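Local coordinates for carboxypeptidase 1 (Deinococcus radiodurans str. R1, PDB 5GIV), which probably removes amino acids one at a time from the C-terminus of peptides, with broad specificity, as a zinc-dependent metallocarboxypeptidase of the M32 family, at residues 219-224 / 300-305; 441-446 / 452-457. One frame throughout, in Å; residues are numbered along the deposited sequence.

How the contacts relate
Contact 1 (219-224 with 300-305) and contact 2 (441-446 with 452-457) are neighbouring parts of one largely helical chain, their centres 12 Å apart. They are joined directly through the start of helix 453-464. Phe-452 meets Tyr-221 edge-to-face, with its CZ 3.7 Å from Tyr-221 CE1, while Leu-455 brings CD2 to 3.8 Å from CH2 of Trp-302, and His-456 packs on the same indole. Contact 1 is nearer the centre of the chain (about 15 Å, against about 24 Å for contact 2): the Trp-302 side chain lies about 11 Å from the zinc ion and about 7 Å from the side chain of its ligand His-266. Contact 2 lies away from the metal site.

Contact 1: residues 219-224 / 300-305; sequences RDYGYD and RLWENL
Next along the helix from Trp-302, whose indole packs against Tyr-221, buried Glu-303 has its OE2 gripped by two groups: ND1 of the zinc ligand His-266 hydrogen-bonds to it, which makes Glu-303 a second-shell residue of the metal site, and Arg-300 NH1 reaches it at 2.9 Å in a salt bridge whose hydrogen bond is weak. The other carboxylate oxygen, OE1, pairs with Arg-308 in a further salt bridge.

Trp-302 points from the same helix toward Tyr-221. With its CG anti to the carbonyl carbon (chi1 -85°), the tyrosine ring reaches across from the last turn of helix 207-221. The indole lays its CE3 over the centre of one face of that ring, 3.4 Å from Tyr-221 CD2. The planes are inclined at 43°, an oblique packing with ring centroids 4.5 Å apart. Further along, the phenol OH lies 3.0 Å from the backbone O of Trp-302.

Helix 292-306 also supplies the zinc ligand Glu-296, completing the set begun by His-266 and His-270 of the HExxH motif on helix 257-275. Cutting Tyr-221 back to an alanine is likely to open a gap against CE3 of Trp-302 and leave Phe-452 without the ring it meets edge-to-face. Leu-265 and Leu-272 of helix 257-275 touch Tyr-221 and Trp-302 respectively, while Trp-302 NE1 is hydrogen-bonded to Tyr-464 OH.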
ATOM      1  N   ARG A 219       2.630   7.239 -20.657  1.00 28.49           N
ATOM      2  CA  ARG A 219       1.999   8.538 -20.484  1.00 28.43           C
ATOM      3  C   ARG A 219       1.462   9.052 -21.815  1.00 28.46           C
ATOM      4  O   ARG A 219       0.311   9.490 -21.901  1.00 28.40           O
ATOM      5  CB  ARG A 219       2.993   9.522 -19.869  1.00 28.47           C
ATOM      6  CG  ARG A 219       2.422  10.888 -19.590  1.00 28.44           C
ATOM      7  CD  ARG A 219       3.045  11.933 -20.490  1.00 28.54           C
ATOM      8  NE  ARG A 219       4.368  12.365 -20.030  1.00 28.62           N
ATOM      9  CZ  ARG A 219       5.475  12.278 -20.758  1.00 28.72           C
ATOM     10  NH1 ARG A 219       5.420  11.776 -21.980  1.00 28.77           N
ATOM     11  NH2 ARG A 219       6.629  12.707 -20.271  1.00 28.76           N
ATOM     12  N   ASP A 220       2.280   8.979 -22.877  1.00 20.34           N
ATOM     13  CA  ASP A 220       1.803   9.363 -24.207  1.00 20.38           C
ATOM     14  C   ASP A 220       0.698   8.432 -24.685  1.00 20.36           C
ATOM     15  O   ASP A 220      -0.211   8.861 -25.396  1.00 20.37           O
ATOM     16  CB  ASP A 220       2.940   9.366 -25.233  1.00 20.53           C
ATOM     17  CG  ASP A 220       4.026  10.370 -24.917  1.00 20.55           C
ATOM     18  OD1 ASP A 220       3.812  11.235 -24.044  1.00 20.47           O
ATOM     19  OD2 ASP A 220       5.082  10.316 -25.589  1.00 20.65           O
ATOM     20  N   TYR A 221       0.786   7.141 -24.356  1.00 17.46           N
ATOM     21  CA  TYR A 221      -0.295   6.223 -24.708  1.00 17.46           C
ATOM     22  C   TYR A 221      -1.635   6.741 -24.185  1.00 17.50           C
ATOM     23  O   TYR A 221      -2.663   6.640 -24.865  1.00 17.52           O
ATOM     24  CB  TYR A 221      -0.013   4.824 -24.145  1.00 17.43           C
ATOM     25  CG  TYR A 221       0.865   3.906 -24.991  1.00 17.40           C
ATOM     26  CD1 TYR A 221       1.460   4.343 -26.165  1.00 17.39           C
ATOM     27  CD2 TYR A 221       1.082   2.586 -24.602  1.00 17.37           C
ATOM     28  CE1 TYR A 221       2.257   3.486 -26.927  1.00 17.40           C
ATOM     29  CE2 TYR A 221       1.858   1.732 -25.345  1.00 17.34           C
ATOM     30  CZ  TYR A 221       2.445   2.178 -26.510  1.00 17.41           C
ATOM     31  OH  TYR A 221       3.219   1.306 -27.249  1.00 17.53           O
ATOM     32  N   GLY A 222      -1.636   7.317 -22.981  1.00 17.52           N
ATOM     33  CA  GLY A 222      -2.859   7.792 -22.366  1.00 17.56           C
ATOM     34  C   GLY A 222      -3.052   7.305 -20.947  1.00 17.57           C
ATOM     35  O   GLY A 222      -4.123   7.511 -20.358  1.00 17.60           O
ATOM     36  N   TYR A 223      -2.047   6.628 -20.388  1.00 19.43           N
ATOM     37  CA  TYR A 223      -2.136   6.187 -19.001  1.00 19.35           C
ATOM     38  C   TYR A 223      -2.156   7.404 -18.090  1.00 19.31           C
ATOM     39  O   TYR A 223      -1.352   8.325 -18.257  1.00 19.36           O
ATOM     40  CB  TYR A 223      -0.969   5.271 -18.641  1.00 19.41           C
ATOM     41  CG  TYR A 223      -1.055   4.685 -17.249  1.00 19.36           C
ATOM     42  CD1 TYR A 223      -1.986   3.707 -16.951  1.00 19.29           C
ATOM     43  CD2 TYR A 223      -0.187   5.098 -16.237  1.00 19.38           C
ATOM     44  CE1 TYR A 223      -2.066   3.167 -15.682  1.00 19.24           C
ATOM     45  CE2 TYR A 223      -0.259   4.560 -14.968  1.00 19.33           C
ATOM     46  CZ  TYR A 223      -1.200   3.595 -14.697  1.00 19.27           C
ATOM     47  OH  TYR A 223      -1.282   3.054 -13.442  1.00 19.24           O
ATOM     48  N   ASP A 224      -3.095   7.423 -17.148  1.00 18.97           N
ATOM     49  CA  ASP A 224      -3.355   8.589 -16.309  1.00 18.93           C
ATOM     50  C   ASP A 224      -2.709   8.364 -14.947  1.00 18.94           C
ATOM     51  O   ASP A 224      -3.244   7.636 -14.105  1.00 18.89           O
ATOM     52  CB  ASP A 224      -4.857   8.809 -16.177  1.00 18.85           C
ATOM     53  CG  ASP A 224      -5.203  10.105 -15.473  1.00 18.82           C
ATOM     54  OD1 ASP A 224      -4.283  10.798 -14.976  1.00 18.86           O
ATOM     55  OD2 ASP A 224      -6.409  10.424 -15.407  1.00 18.76           O
ATOM     56  N   ARG A 300      -1.951  -6.677 -25.343  1.00 17.28           N
ATOM     57  CA  ARG A 300      -1.223  -7.065 -26.542  1.00 17.26           C
ATOM     58  C   ARG A 300      -1.313  -6.003 -27.630  1.00 17.27           C
ATOM     59  O   ARG A 300      -0.386  -5.856 -28.435  1.00 17.25           O
ATOM     60  CB  ARG A 300      -1.751  -8.403 -27.050  1.00 17.25           C
ATOM     61  CG  ARG A 300      -1.395  -9.565 -26.131  1.00 17.23           C
ATOM     62  CD  ARG A 300       0.116  -9.672 -25.947  1.00 17.21           C
ATOM     63  NE  ARG A 300       0.497 -10.978 -25.427  1.00 17.20           N
ATOM     64  CZ  ARG A 300       1.754 -11.385 -25.254  1.00 17.18           C
ATOM     65  NH1 ARG A 300       2.770 -10.585 -25.568  1.00 17.18           N
ATOM     66  NH2 ARG A 300       1.994 -12.608 -24.791  1.00 17.17           N
ATOM     67  N   LEU A 301      -2.419  -5.266 -27.691  1.00 17.30           N
ATOM     68  CA  LEU A 301      -2.517  -4.210 -28.684  1.00 17.32           C
ATOM     69  C   LEU A 301      -1.460  -3.138 -28.430  1.00 17.31           C
ATOM     70  O   LEU A 301      -0.655  -2.816 -29.314  1.00 17.30           O
ATOM     71  CB  LEU A 301      -3.928  -3.622 -28.673  1.00 17.36           C
ATOM     72  CG  LEU A 301      -4.295  -2.552 -29.712  1.00 17.39           C
ATOM     73  CD1 LEU A 301      -5.813  -2.502 -29.974  1.00 17.43           C
ATOM     74  CD2 LEU A 301      -3.775  -1.174 -29.260  1.00 17.40           C
ATOM     75  N   TRP A 302      -1.402  -2.625 -27.198  1.00 18.15           N
ATOM     76  CA  TRP A 302      -0.446  -1.569 -26.895  1.00 18.15           C
ATOM     77  C   TRP A 302       0.980  -2.095 -26.816  1.00 18.21           C
ATOM     78  O   TRP A 302       1.921  -1.361 -27.130  1.00 18.28           O
ATOM     79  CB  TRP A 302      -0.834  -0.866 -25.600  1.00 17.99           C
ATOM     80  CG  TRP A 302      -2.087  -0.041 -25.734  1.00 17.93           C
ATOM     81  CD1 TRP A 302      -3.346  -0.380 -25.322  1.00 17.84           C
ATOM     82  CD2 TRP A 302      -2.205   1.244 -26.367  1.00 17.96           C
ATOM     83  NE1 TRP A 302      -4.232   0.625 -25.632  1.00 17.81           N
ATOM     84  CE2 TRP A 302      -3.560   1.633 -26.273  1.00 17.88           C
ATOM     85  CE3 TRP A 302      -1.295   2.108 -26.983  1.00 18.05           C
ATOM     86  CZ2 TRP A 302      -4.028   2.849 -26.777  1.00 17.89           C
ATOM     87  CZ3 TRP A 302      -1.769   3.328 -27.485  1.00 18.05           C
ATOM     88  CH2 TRP A 302      -3.122   3.679 -27.381  1.00 17.96           C
ATOM     89  N   GLU A 303       1.169  -3.357 -26.436  1.00 20.24           N
ATOM     90  CA  GLU A 303       2.524  -3.891 -26.363  1.00 20.26           C
ATOM     91  C   GLU A 303       3.049  -4.253 -27.749  1.00 20.39           C
ATOM     92  O   GLU A 303       4.111  -3.775 -28.158  1.00 20.43           O
ATOM     93  CB  GLU A 303       2.575  -5.120 -25.442  1.00 20.15           C
ATOM     94  CG  GLU A 303       3.926  -5.840 -25.428  1.00 20.13           C
ATOM     95  CD  GLU A 303       3.857  -7.311 -24.988  1.00 20.05           C
ATOM     96  OE1 GLU A 303       4.913  -7.974 -24.963  1.00 20.03           O
ATOM     97  OE2 GLU A 303       2.758  -7.812 -24.662  1.00 20.02           O
ATOM     98  N   ASN A 304       2.305  -5.079 -28.492  1.00 18.23           N
ATOM     99  CA  ASN A 304       2.784  -5.625 -29.771  1.00 18.34           C
ATOM    100  C   ASN A 304       2.430  -4.715 -30.944  1.00 18.49           C
ATOM    101  O   ASN A 304       3.312  -4.156 -31.601  1.00 18.56           O
ATOM    102  CB  ASN A 304       2.203  -7.022 -30.006  1.00 18.34           C
ATOM    103  CG  ASN A 304       2.798  -8.079 -29.089  1.00 18.20           C
ATOM    104  OD1 ASN A 304       3.895  -7.915 -28.549  1.00 18.14           O
ATOM    105  ND2 ASN A 304       2.081  -9.187 -28.932  1.00 18.18           N
ATOM    106  N   LEU A 305       1.136  -4.575 -31.226  1.00 23.13           N
ATOM    107  CA  LEU A 305       0.718  -3.861 -32.425  1.00 23.29           C
ATOM    108  C   LEU A 305       1.277  -2.448 -32.438  1.00 23.30           C
ATOM    109  O   LEU A 305       1.723  -1.957 -33.478  1.00 23.43           O
ATOM    110  CB  LEU A 305      -0.808  -3.848 -32.511  1.00 23.29           C
ATOM    111  CG  LEU A 305      -1.379  -5.217 -32.890  1.00 23.35           C
ATOM    112  CD1 LEU A 305      -2.859  -5.235 -32.668  1.00 23.31           C
ATOM    113  CD2 LEU A 305      -1.072  -5.535 -34.337  1.00 23.58           C
TER

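Contact 2: residues 441-446 / 452-457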
ATOM      1  N   PRO A 441      -8.122   6.332 -40.700  1.00 30.95           N
ATOM      2  CA  PRO A 441      -7.053   6.098 -41.686  1.00 31.16           C
ATOM      3  C   PRO A 441      -5.801   6.921 -41.418  1.00 31.09           C
ATOM      4  O   PRO A 441      -5.833   8.154 -41.465  1.00 31.02           O
ATOM      5  CB  PRO A 441      -7.704   6.493 -43.016  1.00 31.36           C
ATOM      6  CG  PRO A 441      -8.820   7.410 -42.635  1.00 31.22           C
ATOM      7  CD  PRO A 441      -9.328   6.908 -41.317  1.00 30.98           C
ATOM      8  N   GLY A 442      -4.728   6.264 -41.009  1.00 33.06           N
ATOM      9  CA  GLY A 442      -3.471   6.966 -40.884  1.00 33.02           C
ATOM     10  C   GLY A 442      -2.991   6.988 -39.456  1.00 32.80           C
ATOM     11  O   GLY A 442      -2.323   7.938 -39.039  1.00 32.71           O
ATOM     12  N   LEU A 443      -3.345   5.955 -38.688  1.00 30.58           N
ATOM     13  CA  LEU A 443      -2.927   5.907 -37.292  1.00 30.37           C
ATOM     14  C   LEU A 443      -1.410   5.900 -37.168  1.00 30.41           C
ATOM     15  O   LEU A 443      -0.848   6.622 -36.337  1.00 30.27           O
ATOM     16  CB  LEU A 443      -3.517   4.676 -36.607  1.00 30.29           C
ATOM     17  CG  LEU A 443      -4.983   4.771 -36.219  1.00 30.17           C
ATOM     18  CD1 LEU A 443      -5.409   3.479 -35.541  1.00 30.10           C
ATOM     19  CD2 LEU A 443      -5.199   5.976 -35.323  1.00 29.98           C
ATOM     20  N   GLU A 444      -0.727   5.115 -38.003  1.00 52.86           N
ATOM     21  CA  GLU A 444       0.726   5.033 -37.899  1.00 52.89           C
ATOM     22  C   GLU A 444       1.373   6.408 -38.004  1.00 52.83           C
ATOM     23  O   GLU A 444       2.327   6.708 -37.281  1.00 52.74           O
ATOM     24  CB  GLU A 444       1.284   4.093 -38.966  1.00 53.12           C
ATOM     25  CG  GLU A 444       0.812   2.660 -38.844  1.00 53.20           C
ATOM     26  CD  GLU A 444       1.390   1.786 -39.933  1.00 53.36           C
ATOM     27  OE1 GLU A 444       2.179   2.314 -40.752  1.00 53.51           O
ATOM     28  OE2 GLU A 444       1.072   0.576 -39.969  1.00 53.34           O
ATOM     29  N   ALA A 445       0.857   7.267 -38.881  1.00 25.66           N
ATOM     30  CA  ALA A 445       1.414   8.610 -38.985  1.00 25.59           C
ATOM     31  C   ALA A 445       1.241   9.374 -37.679  1.00 25.39           C
ATOM     32  O   ALA A 445       2.119  10.153 -37.287  1.00 25.31           O
ATOM     33  CB  ALA A 445       0.764   9.361 -40.148  1.00 25.69           C
ATOM     34  N   ASP A 446       0.119   9.154 -36.987  1.00 37.59           N
ATOM     35  CA  ASP A 446      -0.067   9.756 -35.672  1.00 37.40           C
ATOM     36  C   ASP A 446       1.000   9.277 -34.698  1.00 37.33           C
ATOM     37  O   ASP A 446       1.538  10.070 -33.913  1.00 37.23           O
ATOM     38  CB  ASP A 446      -1.457   9.417 -35.122  1.00 37.32           C
ATOM     39  CG  ASP A 446      -2.583   9.960 -35.982  1.00 37.40           C
ATOM     40  OD1 ASP A 446      -2.313  10.762 -36.904  1.00 37.51           O
ATOM     41  OD2 ASP A 446      -3.750   9.603 -35.715  1.00 37.36           O
ATOM     42  N   PHE A 452      -1.373   9.302 -29.749  1.00 20.97           N
ATOM     43  CA  PHE A 452      -2.153   8.070 -29.734  1.00 20.96           C
ATOM     44  C   PHE A 452      -3.629   8.316 -29.454  1.00 20.86           C
ATOM     45  O   PHE A 452      -4.371   7.364 -29.173  1.00 20.83           O
ATOM     46  CB  PHE A 452      -1.565   7.091 -28.712  1.00 20.91           C
ATOM     47  CG  PHE A 452      -0.135   6.772 -28.965  1.00 20.99           C
ATOM     48  CD1 PHE A 452       0.208   5.792 -29.888  1.00 21.13           C
ATOM     49  CD2 PHE A 452       0.871   7.459 -28.309  1.00 20.95           C
ATOM     50  CE1 PHE A 452       1.527   5.499 -30.155  1.00 21.21           C
ATOM     51  CE2 PHE A 452       2.201   7.163 -28.563  1.00 21.04           C
ATOM     52  CZ  PHE A 452       2.531   6.184 -29.486  1.00 21.17           C
ATOM     53  N   SER A 453      -4.073   9.566 -29.552  1.00 19.75           N
ATOM     54  CA  SER A 453      -5.417   9.918 -29.125  1.00 19.64           C
ATOM     55  C   SER A 453      -6.493   9.311 -30.017  1.00 19.70           C
ATOM     56  O   SER A 453      -7.579   8.973 -29.526  1.00 19.61           O
ATOM     57  CB  SER A 453      -5.531  11.436 -29.058  1.00 19.61           C
ATOM     58  OG  SER A 453      -5.140  12.009 -30.285  1.00 19.73           O
ATOM     59  N   ARG A 454      -6.218   9.151 -31.314  1.00 18.02           N
ATOM     60  CA  ARG A 454      -7.217   8.561 -32.197  1.00 18.12           C
ATOM     61  C   ARG A 454      -7.368   7.067 -31.940  1.00 18.12           C
ATOM     62  O   ARG A 454      -8.489   6.541 -31.924  1.00 18.09           O
ATOM     63  CB  ARG A 454      -6.861   8.824 -33.657  1.00 18.31           C
ATOM     64  CG  ARG A 454      -6.819  10.294 -34.013  1.00 18.32           C
ATOM     65  CD  ARG A 454      -7.138  10.506 -35.485  1.00 18.49           C
ATOM     66  NE  ARG A 454      -6.177   9.865 -36.373  1.00 18.68           N
ATOM     67  CZ  ARG A 454      -6.422   9.599 -37.652  1.00 18.87           C
ATOM     68  NH1 ARG A 454      -7.610   9.894 -38.174  1.00 18.91           N
ATOM     69  NH2 ARG A 454      -5.496   9.019 -38.403  1.00 19.03           N
ATOM     70  N   LEU A 455      -6.256   6.365 -31.741  1.00 19.39           N
ATOM     71  CA  LEU A 455      -6.348   4.946 -31.417  1.00 19.39           C
ATOM     72  C   LEU A 455      -6.968   4.746 -30.039  1.00 19.19           C
ATOM     73  O   LEU A 455      -7.927   3.981 -29.879  1.00 19.15           O
ATOM     74  CB  LEU A 455      -4.962   4.303 -31.506  1.00 19.47           C
ATOM     75  CG  LEU A 455      -4.841   2.875 -30.971  1.00 19.44           C
ATOM     76  CD1 LEU A 455      -5.722   1.897 -31.755  1.00 19.54           C
ATOM     77  CD2 LEU A 455      -3.381   2.426 -30.997  1.00 19.52           C
ATOM     78  N   HIS A 456      -6.457   5.459 -29.038  1.00 20.43           N
ATOM     79  CA  HIS A 456      -7.006   5.347 -27.689  1.00 20.26           C
ATOM     80  C   HIS A 456      -8.461   5.798 -27.643  1.00 20.18           C
ATOM     81  O   HIS A 456      -9.305   5.134 -27.025  1.00 20.10           O
ATOM     82  CB  HIS A 456      -6.134   6.146 -26.719  1.00 20.19           C
ATOM     83  CG  HIS A 456      -6.547   6.034 -25.288  1.00 20.05           C
ATOM     84  ND1 HIS A 456      -7.189   7.051 -24.622  1.00 19.96           N
ATOM     85  CD2 HIS A 456      -6.447   5.014 -24.405  1.00 20.00           C
ATOM     86  CE1 HIS A 456      -7.444   6.674 -23.381  1.00 19.87           C
ATOM     87  NE2 HIS A 456      -7.009   5.438 -23.226  1.00 19.88           N
ATOM     88  N   GLY A 457      -8.782   6.909 -28.316  1.00 18.44           N
ATOM     89  CA  GLY A 457     -10.163   7.370 -28.344  1.00 18.37           C
ATOM     90  C   GLY A 457     -11.097   6.331 -28.933  1.00 18.43           C
ATOM     91  O   GLY A 457     -12.158   6.043 -28.370  1.00 18.38           O
TER
HETATM   92  O   HOH W   1      -7.124  10.407 -41.532  1.00 36.43           O
HETATM   93  O   HOH W   2      -3.640   8.467 -32.789  1.00 33.78           O
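The salt bridge between Arg-454 and Asp-446 ties together helices 443-448 and 453-464, adjacent in sequence and joined by a short turn in the mainly helical M32 fold. Asp-446 OD2 presents its syn lone pair to Arg-454 NE at 2.5 Å, shorter than expected and probably not exact, near the guanidinium plane, and takes a second, weak bond from NH2 of the same arginine. The two planar groups are turned 60° apart. A bend in the arginine chain at chi3 (-62°) swings the guanidinium round so that NH2 also meets the backbone O of Pro-441 at 3.2 Å. That bond is nearly straight at the hydrogen (171°), but the donor stands above the carbonyl plane.

Beside this polar side, Leu-443 sets CD2 against the arginine's CB at 3.7 Å and CD1 against Leu-455 CD1 at 4.1 Å, the two leucines crossing at about a right angle. Further out, Leu-455 packs on Val-306 and Tyr-433. Glu-437 OE1 accepts from the backbone N of both Gly-442 and Leu-443. A water donates to Asp-446 OD2 at 3.1 Å and accepts from the backbone N of Arg-454 at 3.0 Å.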